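Local coordinates for phosphotriesterase homology protein (Escherichia coli, PDB 1BF6) that hydrolyses phosphorylated glyceryl acetates, as well as aromatic acetates and propionates, and binds two zinc ions per subunit, at residues Leu145-Asn148 with Pro153-Thr156. Residues are numbered along the deposited sequence; the frame is centred on the assembly and turned at random.
Sequences LAHN and PIST
His147 and Pro153 bring the two backbones closest, with 6.5 Å between His147 CA and Pro153 CA. Residues 145-148 form a late turn of helix 134-150, and residues 153-156 lead from a loop into strand 154-157. No hydrogen bond joins the two segments, and they bury 101 Å² between them. His147 points its CB toward the strand. Its CB lies 3.8 Å from CD1 of Ile154 and 4.1 Å from Ile154 CG1, an aliphatic contact between a methylene and the end of a branched chain. Ile154 does not aim its CB at the helix. Its CG1 lies anti to the carbonyl carbon (chi1 -67°), and the nearly extended next torsion (chi2 168°) carries CD1 across to the histidine. Ile154 CD1 approaches the ring obliquely. Pro153 N is also oblique to it, 4.5 Å from His147 ND1, while the proline CB points away from the helix. ND1 donates its N-H to the carbonyl oxygen of Arg152, just before Pro153. This bond ties the ring to the link between helix and strand and limits its rotation. His147 and Asn148 bind beta-D-glucose, and Pro153 touches Arg180, which also binds it. The contact therefore includes part of that site. The side chain of Ile154 is about 12 Å from a zinc ion. The contact packs the end of helix 134-150 on the start of strand 154-157, in a beta-alpha-beta unit of the TIM barrel that begins with strand 122-126. Ala146 and His147 also rest on Ile122, and Ala146 touches helix 97-109. Backbone hydrogen bonds join Ile154 to Thr182 of strand 181-183, and Pro153 and Ser155 to Ile122.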
loop_
_atom_site.group_PDB
_atom_site.type_symbol
_atom_site.label_atom_id
_atom_site.label_comp_id
_atom_site.label_asym_id
_atom_site.label_seq_id
_atom_site.Cartn_x
_atom_site.Cartn_y
_atom_site.Cartn_z
ATOM N N LEU A 145 8.380 12.127 11.850
ATOM C CA LEU A 145 8.468 12.180 13.312
ATOM C C LEU A 145 7.963 10.905 13.972
ATOM O O LEU A 145 8.595 10.390 14.900
ATOM C CB LEU A 145 7.691 13.381 13.864
ATOM C CG LEU A 145 8.193 14.739 13.369
ATOM C CD1 LEU A 145 7.372 15.873 14.006
ATOM C CD2 LEU A 145 9.689 14.885 13.687
ATOM N N ALA A 146 6.824 10.390 13.504
ATOM C CA ALA A 146 6.257 9.165 14.076
ATOM C C ALA A 146 7.166 7.953 13.812
ATOM O O ALA A 146 7.294 7.068 14.658
ATOM C CB ALA A 146 4.859 8.906 13.521
ATOM N N HIS A 147 7.803 7.935 12.645
ATOM C CA HIS A 147 8.694 6.842 12.278
ATOM C C HIS A 147 9.974 6.911 13.104
ATOM O O HIS A 147 10.506 5.883 13.514
ATOM C CB HIS A 147 9.048 6.907 10.791
ATOM C CG HIS A 147 10.288 6.144 10.442
ATOM N ND1 HIS A 147 10.339 4.766 10.449
ATOM C CD2 HIS A 147 11.543 6.566 10.162
ATOM C CE1 HIS A 147 11.574 4.373 10.194
ATOM N NE2 HIS A 147 12.323 5.445 10.017
ATOM N N ASN A 148 10.487 8.123 13.304
ATOM C CA ASN A 148 11.711 8.305 14.081
ATOM C C ASN A 148 11.514 7.889 15.539
ATOM O O ASN A 148 12.466 7.540 16.229
ATOM C CB ASN A 148 12.220 9.756 13.972
ATOM C CG ASN A 148 12.725 10.103 12.565
ATOM O OD1 ASN A 148 13.049 9.221 11.772
ATOM N ND2 ASN A 148 12.768 11.387 12.250
ATOM N N PRO A 153 7.669 1.341 9.454
ATOM C CA PRO A 153 7.890 1.867 8.106
ATOM C C PRO A 153 6.795 2.790 7.559
ATOM O O PRO A 153 5.692 2.880 8.107
ATOM C CB PRO A 153 8.068 0.589 7.271
ATOM C CG PRO A 153 7.178 -0.356 7.919
ATOM C CD PRO A 153 7.413 -0.110 9.410
ATOM N N ILE A 154 7.158 3.532 6.528
ATOM C CA ILE A 154 6.260 4.471 5.858
ATOM C C ILE A 154 5.944 3.942 4.452
ATOM O O ILE A 154 6.844 3.556 3.708
ATOM C CB ILE A 154 6.934 5.865 5.761
ATOM C CG1 ILE A 154 7.094 6.447 7.172
ATOM C CG2 ILE A 154 6.170 6.796 4.813
ATOM C CD1 ILE A 154 7.993 7.661 7.232
ATOM N N SER A 155 4.661 3.941 4.102
ATOM C CA SER A 155 4.194 3.476 2.795
ATOM C C SER A 155 3.400 4.621 2.165
ATOM O O SER A 155 2.411 5.080 2.733
ATOM C CB SER A 155 3.321 2.234 2.972
ATOM O OG SER A 155 2.870 1.756 1.718
ATOM N N THR A 156 3.819 5.058 0.983
ATOM C CA THR A 156 3.188 6.207 0.336
ATOM C C THR A 156 2.224 5.980 -0.837
ATOM O O THR A 156 2.093 4.870 -1.348
ATOM C CB THR A 156 4.271 7.199 -0.150
ATOM O OG1 THR A 156 4.781 6.765 -1.415
ATOM C CG2 THR A 156 5.441 7.298 0.864
#